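Local atomic coordinates of putative fumarylpyruvate hydrolase (Burkholderia cenocepacia, PDB entry 4MAQ), a protein that is a putative hydrolase of the fumarylacetoacetate hydrolase (FAH) family, a mixed alpha/beta protein rich in beta-strand whose assembly contains two chains. Residues R134-D137 and W138-F142; V76-P79 and P80-D84; V197-K200 and A201-I205; M182-P185 and V186-I190; R152-T155 and A156-H159. One frame throughout, in Å; residues are numbered along the deposited sequence.

Contact 1 (R134-D137 and W138-F142)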
loop_
_atom_site.group_PDB
_atom_site.type_symbol
_atom_site.label_atom_id
_atom_site.label_comp_id
_atom_site.label_asym_id
_atom_site.label_seq_id
_atom_site.Cartn_x
_atom_site.Cartn_y
_atom_site.Cartn_z
ATOM N N ARG B 134 9.385 -13.690 -1.987
ATOM C CA ARG B 134 7.998 -13.307 -2.196
ATOM C C ARG B 134 7.737 -11.968 -1.504
ATOM O O ARG B 134 8.552 -11.514 -0.681
ATOM C CB ARG B 134 7.069 -14.396 -1.677
ATOM C CG ARG B 134 6.881 -15.521 -2.668
ATOM C CD ARG B 134 5.920 -16.585 -2.178
ATOM N NE ARG B 134 5.794 -17.633 -3.181
ATOM C CZ ARG B 134 4.938 -18.641 -3.084
ATOM N NH1 ARG B 134 4.884 -19.527 -4.052
ATOM N NH2 ARG B 134 4.144 -18.747 -2.025
ATOM N N PRO B 135 6.609 -11.320 -1.836
ATOM C CA PRO B 135 6.360 -9.975 -1.319
ATOM C C PRO B 135 6.163 -9.949 0.203
ATOM O O PRO B 135 5.711 -10.933 0.800
ATOM C CB PRO B 135 5.089 -9.520 -2.069
ATOM C CG PRO B 135 4.509 -10.752 -2.656
ATOM C CD PRO B 135 5.615 -11.734 -2.837
ATOM N N TRP B 136 6.482 -8.806 0.802
ATOM C CA TRP B 136 6.441 -8.615 2.247
ATOM C C TRP B 136 5.142 -8.033 2.753
ATOM O O TRP B 136 5.043 -7.725 3.934
ATOM C CB TRP B 136 7.548 -7.647 2.646
ATOM C CG TRP B 136 8.985 -8.157 2.481
ATOM C CD1 TRP B 136 9.451 -9.207 1.704
ATOM C CD2 TRP B 136 10.115 -7.596 3.129
ATOM N NE1 TRP B 136 10.835 -9.321 1.855
ATOM C CE2 TRP B 136 11.266 -8.328 2.709
ATOM C CE3 TRP B 136 10.278 -6.511 4.010
ATOM C CZ2 TRP B 136 12.557 -8.024 3.170
ATOM C CZ3 TRP B 136 11.564 -6.212 4.468
ATOM C CH2 TRP B 136 12.686 -6.956 4.039
ATOM N N ASP B 137 4.150 -7.867 1.889
ATOM C CA ASP B 137 2.936 -7.161 2.301
ATOM C C ASP B 137 2.204 -7.819 3.454
ATOM O O ASP B 137 1.745 -7.132 4.361
ATOM C CB ASP B 137 1.963 -7.000 1.116
ATOM C CG ASP B 137 2.628 -6.414 -0.146
ATOM O OD1 ASP B 137 3.504 -7.065 -0.721
ATOM O OD2 ASP B 137 2.250 -5.308 -0.561
ATOM N N TRP B 138 2.066 -9.143 3.429
ATOM C CA TRP B 138 1.459 -9.808 4.567
ATOM C C TRP B 138 2.265 -9.573 5.861
ATOM O O TRP B 138 1.680 -9.435 6.933
ATOM C CB TRP B 138 1.291 -11.296 4.279
ATOM C CG TRP B 138 -0.020 -11.731 3.649
ATOM C CD1 TRP B 138 -0.513 -12.999 3.681
ATOM C CD2 TRP B 138 -0.989 -10.945 2.905
ATOM N NE1 TRP B 138 -1.713 -13.063 3.033
ATOM C CE2 TRP B 138 -2.039 -11.823 2.550
ATOM C CE3 TRP B 138 -1.086 -9.597 2.528
ATOM C CZ2 TRP B 138 -3.160 -11.399 1.824
ATOM C CZ3 TRP B 138 -2.227 -9.177 1.820
ATOM C CH2 TRP B 138 -3.230 -10.079 1.474
ATOM N N ALA B 139 3.597 -9.553 5.743
ATOM C CA ALA B 139 4.466 -9.378 6.899
ATOM C C ALA B 139 4.405 -7.949 7.462
ATOM O O ALA B 139 4.545 -7.765 8.673
ATOM C CB ALA B 139 5.885 -9.765 6.566
ATOM N N LYS B 140 4.224 -6.954 6.583
ATOM C CA LYS B 140 4.485 -5.573 6.958
ATOM C C LYS B 140 3.288 -4.640 6.867
ATOM O O LYS B 140 3.323 -3.563 7.484
ATOM C CB LYS B 140 5.574 -5.001 6.058
ATOM C CG LYS B 140 7.001 -5.430 6.434
ATOM C CD LYS B 140 7.450 -4.923 7.821
ATOM C CE LYS B 140 8.971 -5.071 7.968
ATOM N NZ LYS B 140 9.393 -4.591 9.304
ATOM N N GLY B 141 2.267 -5.016 6.089
ATOM C CA GLY B 141 1.177 -4.090 5.740
ATOM C C GLY B 141 -0.190 -4.492 6.219
ATOM O O GLY B 141 -1.218 -4.141 5.619
ATOM N N PHE B 142 -0.202 -5.211 7.331
ATOM C CA PHE B 142 -1.419 -5.776 7.902
ATOM C C PHE B 142 -2.188 -4.752 8.768
ATOM O O PHE B 142 -1.769 -3.586 8.896
ATOM C CB PHE B 142 -1.066 -7.068 8.679
ATOM C CG PHE B 142 -0.089 -6.839 9.798
ATOM C CD1 PHE B 142 1.303 -6.864 9.559
ATOM C CD2 PHE B 142 -0.554 -6.531 11.077
ATOM C CE1 PHE B 142 2.186 -6.621 10.598
ATOM C CE2 PHE B 142 0.337 -6.265 12.110
ATOM C CZ PHE B 142 1.708 -6.309 11.876
HETATM O O HOH W 1 4.760 -11.181 3.553
HETATM O O HOH W 2 2.517 -10.798 1.161
#
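Trp136 and Lys140 mark the two ends of a single-turn helix, 137-140, in which Trp136 holds the N-cap position and Gly141 is the first residue to leave helical geometry. The direct backbone bonds are unequal. Asp137 O accepts a sound bond from Gly141 N (2.8 Å, N-H...O 148°) and a weak one from Lys140 N, whose hydrogen is shared with Trp136 O in a second weak bond at 2.9 Å. With the lysine amide so divided, the bond from Gly141 N is the sound direct link of the turn.

Side-chain packing is modest. Lys140 CG comes to 4.2 Å from Trp136 CE3, approaching the indole obliquely, and the Ala139 methyl CB lies against the carbonyl oxygen Trp136 O at 3.4 Å. The bend at chi2 (-64°) then turns the lysine chain aside, toward a salt bridge between NZ and Asp119. Asp137 likewise spends its carboxylate outside the turn: OD2 is hydrogen-bonded to Thr63 of the second subunit, and Trp138 meets Phe61 of that subunit ring to ring, so the helix is part of the dimer interface.

Water completes the cap. Pro135 O, one residue ahead of the N-cap, receives hydrogens from two waters that in turn serve the first turn: one accepts from Ala139 N at 3.0 Å, the other from Trp138 N at 2.8 Å.

Contact 2 (V76-P79 and P80-D84)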
loop_
_atom_site.group_PDB
_atom_site.type_symbol
_atom_site.label_atom_id
_atom_site.label_comp_id
_atom_site.label_asym_id
_atom_site.label_seq_id
_atom_site.Cartn_x
_atom_site.Cartn_y
_atom_site.Cartn_z
ATOM N N VAL B 76 -3.686 -1.898 20.768
ATOM C CA VAL B 76 -3.289 -2.115 19.381
ATOM C C VAL B 76 -3.524 -3.608 19.161
ATOM O O VAL B 76 -2.940 -4.440 19.845
ATOM C CB VAL B 76 -1.822 -1.710 19.113
ATOM C CG1 VAL B 76 -1.366 -2.205 17.737
ATOM C CG2 VAL B 76 -1.644 -0.189 19.223
ATOM N N ALA B 77 -4.369 -3.949 18.195
ATOM C CA ALA B 77 -4.762 -5.351 18.033
ATOM C C ALA B 77 -3.586 -6.265 17.674
ATOM O O ALA B 77 -2.700 -5.892 16.910
ATOM C CB ALA B 77 -5.844 -5.469 16.975
ATOM N N TYR B 78 -3.602 -7.481 18.206
ATOM C CA TYR B 78 -2.652 -8.511 17.793
ATOM C C TYR B 78 -3.242 -9.167 16.527
ATOM O O TYR B 78 -4.388 -9.628 16.561
ATOM C CB TYR B 78 -2.485 -9.534 18.929
ATOM C CG TYR B 78 -1.332 -10.495 18.759
ATOM C CD1 TYR B 78 -1.463 -11.643 17.987
ATOM C CD2 TYR B 78 -0.104 -10.257 19.400
ATOM C CE1 TYR B 78 -0.402 -12.519 17.824
ATOM C CE2 TYR B 78 0.960 -11.130 19.244
ATOM C CZ TYR B 78 0.799 -12.269 18.459
ATOM O OH TYR B 78 1.838 -13.167 18.269
ATOM N N PRO B 79 -2.501 -9.162 15.403
ATOM C CA PRO B 79 -3.079 -9.577 14.119
ATOM C C PRO B 79 -3.236 -11.108 14.031
ATOM O O PRO B 79 -2.591 -11.832 14.789
ATOM C CB PRO B 79 -2.025 -9.085 13.101
ATOM C CG PRO B 79 -0.734 -9.215 13.852
ATOM C CD PRO B 79 -1.077 -8.806 15.273
ATOM N N PRO B 80 -4.081 -11.573 13.096
ATOM C CA PRO B 80 -4.185 -12.999 12.817
ATOM C C PRO B 80 -2.921 -13.483 12.079
ATOM O O PRO B 80 -2.048 -12.669 11.686
ATOM C CB PRO B 80 -5.424 -13.082 11.905
ATOM C CG PRO B 80 -5.420 -11.768 11.165
ATOM C CD PRO B 80 -4.874 -10.764 12.144
ATOM N N LEU B 81 -2.813 -14.796 11.891
ATOM C CA LEU B 81 -1.758 -15.412 11.050
ATOM C C LEU B 81 -0.340 -15.169 11.546
ATOM O O LEU B 81 0.619 -15.190 10.761
ATOM C CB LEU B 81 -1.784 -14.908 9.604
ATOM C CG LEU B 81 -2.944 -15.188 8.680
ATOM C CD1 LEU B 81 -2.505 -14.880 7.255
ATOM C CD2 LEU B 81 -3.419 -16.627 8.795
ATOM N N THR B 82 -0.184 -14.951 12.839
ATOM C CA THR B 82 1.150 -14.850 13.384
ATOM C C THR B 82 1.278 -15.414 14.795
ATOM O O THR B 82 0.324 -15.383 15.583
ATOM C CB THR B 82 1.692 -13.400 13.354
ATOM O OG1 THR B 82 3.099 -13.418 13.596
ATOM C CG2 THR B 82 1.073 -12.541 14.433
ATOM N N ASN B 83 2.448 -15.968 15.086
ATOM C CA ASN B 83 2.822 -16.295 16.449
ATOM C C ASN B 83 4.101 -15.523 16.793
ATOM O O ASN B 83 4.756 -15.827 17.786
ATOM C CB ASN B 83 3.087 -17.805 16.603
ATOM C CG ASN B 83 1.991 -18.689 16.004
ATOM O OD1 ASN B 83 0.844 -18.648 16.441
ATOM N ND2 ASN B 83 2.355 -19.509 15.000
ATOM N N ASP B 84 4.423 -14.485 16.017
ATOM C CA ASP B 84 5.716 -13.801 16.187
ATOM C C ASP B 84 5.660 -12.339 15.702
ATOM O O ASP B 84 6.172 -11.994 14.637
ATOM C CB ASP B 84 6.833 -14.603 15.482
ATOM C CG ASP B 84 8.237 -14.172 15.893
ATOM O OD1 ASP B 84 8.411 -13.602 16.990
ATOM O OD2 ASP B 84 9.170 -14.426 15.108
HETATM O O HOH W 3 -2.256 -14.512 15.364
#
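Tyr78 and Thr82 set their side chains at about a right angle, with the threonine methyl CG2 lying 3.7 Å from Tyr78 CE1 and approaching the ring obliquely. The phenol swings forward along the chain because its CG stands anti to the backbone N (chi1 -168°), which carries the OH on to the Asn83-Asp84 peptide, 3.6 Å from Asn83 C. The carbonyl of Thr82 lies at the edge of the ring and in its plane. A bridging water occupies that same plane, giving a hydrogen to Pro79 O at 2.8 Å and another to Thr82 O at 2.7 Å; two acceptors that could not bond each other are thereby joined across the bend.

Thr82 faces two ways. Its methyl, held between the backbone N and the carbonyl carbon, is also 3.8 Å from Pro79 CG, and so packs against both the tyrosine and the proline ring. Its hydroxyl closes an ST turn, OG1 accepting from Asp84 N (3.0 Å, 160°) while also bonded to Asp124. At the joint of the two segments the peptide link itself brings Pro79 CB and Pro80 CD to 3.4 Å, closer than usual van der Waals contact.

The whole is a proline-rich connection that leads from strand 75-76 into strand 85-95. Pro79 and Thr82 rest on Arg122 of strand 111-122, Tyr78 on Val236 of strand 230-236, and Asp84 packs against the start of helix 123-132.

Contact 3 (V197-K200 and A201-I205)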
loop_
_atom_site.group_PDB
_atom_site.type_symbol
_atom_site.label_atom_id
_atom_site.label_comp_id
_atom_site.label_asym_id
_atom_site.label_seq_id
_atom_site.Cartn_x
_atom_site.Cartn_y
_atom_site.Cartn_z
ATOM N N VAL B 197 8.706 7.648 -6.726
ATOM C CA VAL B 197 7.327 8.078 -6.933
ATOM C C VAL B 197 7.306 9.582 -6.701
ATOM O O VAL B 197 8.248 10.127 -6.159
ATOM C CB VAL B 197 6.333 7.416 -5.930
ATOM C CG1 VAL B 197 6.239 5.897 -6.121
ATOM C CG2 VAL B 197 6.694 7.754 -4.485
ATOM N N GLU B 198 6.209 10.239 -7.043
ATOM C CA GLU B 198 6.038 11.612 -6.610
ATOM C C GLU B 198 5.648 11.597 -5.133
ATOM O O GLU B 198 4.651 10.996 -4.752
ATOM C CB GLU B 198 4.969 12.342 -7.426
ATOM C CG GLU B 198 4.929 13.813 -7.066
ATOM C CD GLU B 198 3.752 14.545 -7.663
ATOM O OE1 GLU B 198 2.834 13.889 -8.206
ATOM O OE2 GLU B 198 3.763 15.782 -7.594
ATOM N N LEU B 199 6.441 12.258 -4.300
ATOM C CA LEU B 199 6.089 12.440 -2.908
ATOM C C LEU B 199 4.938 13.425 -2.829
ATOM O O LEU B 199 4.863 14.372 -3.626
ATOM C CB LEU B 199 7.301 12.974 -2.165
ATOM C CG LEU B 199 7.368 12.843 -0.673
ATOM C CD1 LEU B 199 7.455 11.366 -0.271
ATOM C CD2 LEU B 199 8.523 13.669 -0.129
ATOM N N LYS B 200 4.028 13.203 -1.884
ATOM C CA LYS B 200 2.842 14.058 -1.766
ATOM C C LYS B 200 2.636 14.533 -0.345
ATOM O O LYS B 200 2.968 13.820 0.600
ATOM C CB LYS B 200 1.579 13.301 -2.209
ATOM C CG LYS B 200 1.561 12.877 -3.671
ATOM C CD LYS B 200 1.381 14.047 -4.611
ATOM C CE LYS B 200 0.620 13.592 -5.849
ATOM N NZ LYS B 200 0.352 14.746 -6.746
ATOM N N ALA B 201 2.058 15.729 -0.208
ATOM C CA ALA B 201 1.539 16.169 1.077
ATOM C C ALA B 201 0.626 15.063 1.607
ATOM O O ALA B 201 -0.222 14.549 0.888
ATOM C CB ALA B 201 0.753 17.459 0.904
ATOM N N GLY B 202 0.838 14.678 2.854
ATOM C CA GLY B 202 0.098 13.583 3.442
ATOM C C GLY B 202 0.913 12.308 3.594
ATOM O O GLY B 202 0.504 11.418 4.328
ATOM N N ASP B 203 2.067 12.226 2.936
ATOM C CA ASP B 203 2.921 11.042 3.096
ATOM C C ASP B 203 3.577 10.967 4.465
ATOM O O ASP B 203 3.917 11.991 5.075
ATOM C CB ASP B 203 3.984 10.966 1.993
ATOM C CG ASP B 203 3.388 10.620 0.646
ATOM O OD1 ASP B 203 2.245 10.085 0.633
ATOM O OD2 ASP B 203 4.054 10.835 -0.383
ATOM N N LEU B 204 3.713 9.729 4.953
ATOM C CA LEU B 204 4.481 9.461 6.165
ATOM C C LEU B 204 5.680 8.609 5.779
ATOM O O LEU B 204 5.559 7.706 4.958
ATOM C CB LEU B 204 3.650 8.704 7.226
ATOM C CG LEU B 204 2.418 9.431 7.768
ATOM C CD1 LEU B 204 1.708 8.506 8.765
ATOM C CD2 LEU B 204 2.777 10.757 8.414
ATOM N N ILE B 205 6.833 8.883 6.407
ATOM C CA ILE B 205 8.020 8.074 6.204
ATOM C C ILE B 205 8.536 7.588 7.547
ATOM O O ILE B 205 8.835 8.390 8.454
ATOM C CB ILE B 205 9.134 8.853 5.482
ATOM C CG1 ILE B 205 8.634 9.458 4.151
ATOM C CG2 ILE B 205 10.343 7.946 5.261
ATOM C CD1 ILE B 205 9.656 10.412 3.514
#
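Lys200 to Asp203 form a type II beta turn closed by Asp203 N donating to Lys200 O (3.0 Å, N-H...O 156°), with Gly202 at backbone angles (phi 106°) where a side chain would be jammed against the preceding carbonyl O. The aspartate side chain returns the favour. Its CG sits beside the backbone N (chi1 -71°), which turns the carboxylate back across the turn so that OD2 accepts from Lys200 N at 2.8 Å. That N-H arrives well above the carboxylate plane rather than within it. One residue therefore grips Lys200 at both ends of its backbone, through a main-chain donor and a side-chain acceptor.

Here the turn works as the entry to strand 204-206, which lies between strands 36-39 and 85-95 in the mixed sheet. The buried carboxylate is well supplied with partners: OD1 makes a salt bridge with Arg34 and accepts from Arg35 N, an environment that would be expected to favour the charged form.

Leu199 lies against the aspartate, its CD1 3.4 Å from Asp203 OD2. The same methyl makes a looser contact with Ile205 CD1, at 4.5 Å, so the leucine spans the turn to the beginning of the strand. Lys200, by contrast, leads its chain away. Bent at both chi2 and chi3, it folds back along its own segment and ends in a salt bridge, NZ to Glu198 OE1 at 3.0 Å, met from above the glutamate's carboxylate plane.

Contact 4 (M182-P185 and V186-I190)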
loop_
_atom_site.group_PDB
_atom_site.type_symbol
_atom_site.label_atom_id
_atom_site.label_comp_id
_atom_site.label_asym_id
_atom_site.label_seq_id
_atom_site.Cartn_x
_atom_site.Cartn_y
_atom_site.Cartn_z
ATOM N N MET B 182 21.388 7.255 12.297
ATOM C CA MET B 182 20.815 6.972 10.979
ATOM C C MET B 182 21.907 6.885 9.918
ATOM O O MET B 182 22.828 7.715 9.881
ATOM C CB MET B 182 19.851 8.060 10.581
ATOM C CG MET B 182 18.518 7.971 11.236
ATOM S SD MET B 182 17.535 9.317 10.575
ATOM C CE MET B 182 16.240 9.306 11.790
ATOM N N ILE B 183 21.793 5.891 9.037
ATOM C CA ILE B 183 22.782 5.700 7.965
ATOM C C ILE B 183 22.544 6.772 6.908
ATOM O O ILE B 183 23.459 7.539 6.592
ATOM C CB ILE B 183 22.724 4.273 7.383
ATOM C CG1 ILE B 183 23.141 3.263 8.456
ATOM C CG2 ILE B 183 23.615 4.166 6.151
ATOM C CD1 ILE B 183 22.910 1.812 8.084
ATOM N N TRP B 184 21.309 6.838 6.396
ATOM C CA TRP B 184 20.878 7.930 5.539
ATOM C C TRP B 184 20.011 8.879 6.350
ATOM O O TRP B 184 18.976 8.465 6.840
ATOM C CB TRP B 184 20.080 7.378 4.352
ATOM C CG TRP B 184 20.951 6.631 3.370
ATOM C CD1 TRP B 184 21.068 5.265 3.223
ATOM C CD2 TRP B 184 21.854 7.215 2.422
ATOM N NE1 TRP B 184 21.981 4.976 2.220
ATOM C CE2 TRP B 184 22.469 6.150 1.710
ATOM C CE3 TRP B 184 22.185 8.542 2.083
ATOM C CZ2 TRP B 184 23.402 6.374 0.681
ATOM C CZ3 TRP B 184 23.107 8.763 1.069
ATOM C CH2 TRP B 184 23.710 7.679 0.383
ATOM N N PRO B 185 20.426 10.147 6.472
ATOM C CA PRO B 185 19.604 11.099 7.206
ATOM C C PRO B 185 18.286 11.391 6.508
ATOM O O PRO B 185 18.093 11.067 5.332
ATOM C CB PRO B 185 20.451 12.367 7.282
ATOM C CG PRO B 185 21.599 12.175 6.365
ATOM C CD PRO B 185 21.689 10.728 5.976
ATOM N N VAL B 186 17.396 12.044 7.242
ATOM C CA VAL B 186 16.051 12.304 6.752
ATOM C C VAL B 186 16.024 13.002 5.376
ATOM O O VAL B 186 15.278 12.566 4.506
ATOM C CB VAL B 186 15.233 13.071 7.822
ATOM C CG1 VAL B 186 13.933 13.621 7.247
ATOM C CG2 VAL B 186 14.981 12.159 9.018
ATOM N N PRO B 187 16.861 14.055 5.146
ATOM C CA PRO B 187 16.785 14.707 3.821
ATOM C C PRO B 187 17.119 13.744 2.671
ATOM O O PRO B 187 16.518 13.848 1.589
ATOM C CB PRO B 187 17.850 15.822 3.895
ATOM C CG PRO B 187 18.032 16.092 5.349
ATOM C CD PRO B 187 17.757 14.789 6.063
ATOM N N ASP B 188 18.056 12.822 2.895
ATOM C CA ASP B 188 18.407 11.846 1.855
ATOM C C ASP B 188 17.342 10.783 1.684
ATOM O O ASP B 188 17.075 10.363 0.580
ATOM C CB ASP B 188 19.739 11.177 2.138
ATOM C CG ASP B 188 20.873 12.146 2.086
ATOM O OD1 ASP B 188 21.141 12.644 1.000
ATOM O OD2 ASP B 188 21.453 12.413 3.130
ATOM N N VAL B 189 16.718 10.365 2.782
ATOM C CA VAL B 189 15.617 9.416 2.684
ATOM C C VAL B 189 14.477 10.016 1.843
ATOM O O VAL B 189 13.945 9.353 0.941
ATOM C CB VAL B 189 15.133 8.982 4.076
ATOM C CG1 VAL B 189 13.903 8.104 3.940
ATOM C CG2 VAL B 189 16.239 8.178 4.752
ATOM N N ILE B 190 14.128 11.272 2.131
ATOM C CA ILE B 190 13.095 11.974 1.373
ATOM C C ILE B 190 13.469 12.021 -0.108
ATOM O O ILE B 190 12.654 11.730 -0.975
ATOM C CB ILE B 190 12.882 13.395 1.913
ATOM C CG1 ILE B 190 12.204 13.325 3.292
ATOM C CG2 ILE B 190 12.128 14.268 0.919
ATOM C CD1 ILE B 190 12.244 14.628 4.046
#
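The indole of Trp184 and the carboxylate of Asp188 stand steeply against each other, their planes 68° apart, at the N-terminus of helix 186-196, where Pro185 is the N-cap residue. Contact is made by the benzo part of the indole: CE3 lies 3.6 Å from Asp188 CB, which approaches obliquely. The same ring takes part in a cation-pi interaction with Arg56 and an edge-to-face pairing with Tyr192, while NE1 is hydrogen-bonded to Glu57 O; its rotation is thus fixed from several directions. The carboxylate also reaches the Pro185 ring, Asp188 OD2 lying 3.2 Å from Pro185 CG.

As at any N-cap, the carbonyl of Pro185 receives the first helical amides. Pro185 O accepts a good bond from Val189 N (3.0 Å, N-H...O 162°) and only a weak one from Asp188 N. Pro187, having no N-H, suits the first turn, where amides lack a carbonyl partner four residues back within the helix; its CD packs 3.8 Å from Pro185 CB.

Two valines pack toward the protein. Val189 CG2 touches Trp184 CB at 3.9 Å, and Val186 packs on Val93 of strand 85-95. Met182, extended beyond CG, brings its sulfur across to that first valine of the helix, SD standing 4.1 Å from Val186 CG2.

Contact 5 (R152-T155 and A156-H159)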
loop_
_atom_site.group_PDB
_atom_site.type_symbol
_atom_site.label_atom_id
_atom_site.label_comp_id
_atom_site.label_asym_id
_atom_site.label_seq_id
_atom_site.Cartn_x
_atom_site.Cartn_y
_atom_site.Cartn_z
ATOM N N ARG B 152 3.582 16.433 15.763
ATOM C CA ARG B 152 3.896 17.834 16.054
ATOM C C ARG B 152 4.414 18.527 14.806
ATOM O O ARG B 152 5.214 17.958 14.052
ATOM C CB ARG B 152 4.926 17.942 17.169
ATOM C CG ARG B 152 4.441 17.393 18.501
ATOM C CD ARG B 152 5.489 17.622 19.564
ATOM N NE ARG B 152 5.394 18.998 19.986
ATOM C CZ ARG B 152 6.308 19.633 20.705
ATOM N NH1 ARG B 152 6.109 20.914 21.050
ATOM N NH2 ARG B 152 7.414 18.990 21.084
ATOM N N ALA B 153 3.990 19.768 14.589
ATOM C CA ALA B 153 4.483 20.559 13.458
ATOM C C ALA B 153 5.974 20.807 13.606
ATOM O O ALA B 153 6.476 21.026 14.717
ATOM C CB ALA B 153 3.748 21.887 13.383
ATOM N N ALA B 154 6.692 20.795 12.488
ATOM C CA ALA B 154 8.136 21.077 12.502
ATOM C C ALA B 154 8.465 22.487 13.024
ATOM O O ALA B 154 9.567 22.721 13.522
ATOM C CB ALA B 154 8.739 20.861 11.121
ATOM N N THR B 155 7.523 23.418 12.917
ATOM C CA THR B 155 7.718 24.751 13.486
ATOM C C THR B 155 7.804 24.689 15.015
ATOM O O THR B 155 8.401 25.560 15.639
ATOM C CB THR B 155 6.581 25.700 13.083
ATOM O OG1 THR B 155 5.338 25.108 13.435
ATOM C CG2 THR B 155 6.582 25.949 11.597
ATOM N N ALA B 156 7.223 23.648 15.614
ATOM C CA ALA B 156 7.293 23.437 17.070
ATOM C C ALA B 156 8.508 22.630 17.513
ATOM O O ALA B 156 8.974 22.810 18.633
ATOM C CB ALA B 156 6.030 22.746 17.564
ATOM N N THR B 157 9.021 21.752 16.655
ATOM C CA THR B 157 10.078 20.799 17.054
ATOM C C THR B 157 11.449 21.087 16.455
ATOM O O THR B 157 12.456 20.557 16.931
ATOM C CB THR B 157 9.703 19.363 16.631
ATOM O OG1 THR B 157 9.466 19.343 15.221
ATOM C CG2 THR B 157 8.437 18.901 17.343
ATOM N N GLY B 158 11.476 21.883 15.392
ATOM C CA GLY B 158 12.624 21.862 14.483
ATOM C C GLY B 158 12.709 20.524 13.750
ATOM O O GLY B 158 11.792 19.721 13.808
ATOM N N HIS B 159 13.818 20.296 13.051
ATOM C CA HIS B 159 14.033 19.049 12.327
ATOM C C HIS B 159 15.009 18.240 13.147
ATOM O O HIS B 159 16.199 18.472 13.069
ATOM C CB HIS B 159 14.562 19.330 10.913
ATOM C CG HIS B 159 13.599 20.081 10.051
ATOM N ND1 HIS B 159 12.398 19.545 9.633
ATOM C CD2 HIS B 159 13.645 21.344 9.548
ATOM C CE1 HIS B 159 11.750 20.436 8.897
ATOM N NE2 HIS B 159 12.481 21.535 8.832
#
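Ala153 O meets Ala156 N at 2.9 Å in the better of the bonds that this carbonyl accepts (N-H...O 143°). Its second bond, from Thr157 N, is weak. Ala154 O is served in the same divided way, with weak bonds from Gly158 N at 2.8 Å and from Thr157 N at 3.3 Å. One amide, that of Thr157, is therefore shared between two carbonyls.

The pattern belongs to helix 154-157, a single turn that follows strand 146-153 directly, with Ala153 as N-cap. Gly158 ends it on a positive phi of 67°. From the last helical residue, Thr157 OG1 donates to Gly158 O (2.7 Å), in the carbonyl plane and on a lone pair. The first torsion of Thr157 sets OG1 between the backbone N and the carbonyl carbon, where it meets the Gly158 carbonyl, while CG2 lies toward Arg152.

That methyl lies over one face of the Arg152 guanidinium and 3.6 Å from Arg152 CB. The bend at chi3 (79°) folds the arginine across the methyl, and NH1 comes within 3.9 Å of Ala156 CB. NH2 makes a weak hydrogen bond with Gly228 O, outside the turn. On the far end, His159 CE1 approaches Ala154 CB to 3.8 Å, the methyl lying obliquely to the imidazole, whose ND1 is hydrogen-bonded to Tyr114 OH on strand 111-122.

All five examples are local turns or helix ends, and two pairs of them touch. In contacts 3 and 4, Ile205 CG2 packs 3.8 Å from Val189 CG1, and Leu199 CD2 the same distance from Ile190 CG2, setting helix 186-196 against the next strand. Contacts 1 and 2 join through Phe142 CD2 and Pro79 CB, 3.6 Å apart. Contacts 1, 2 and 3 all meet the second subunit. Contact 5 lies at the surface without touching the others; its nearest atoms are about 7 Å from those of contact 4, while its centre is about 32 Å from that of contact 1, across the chain's centre. A bound 1,2-ethanediol, probably from the crystallisation liquor, lies about 4 Å from the Asp137 side chain.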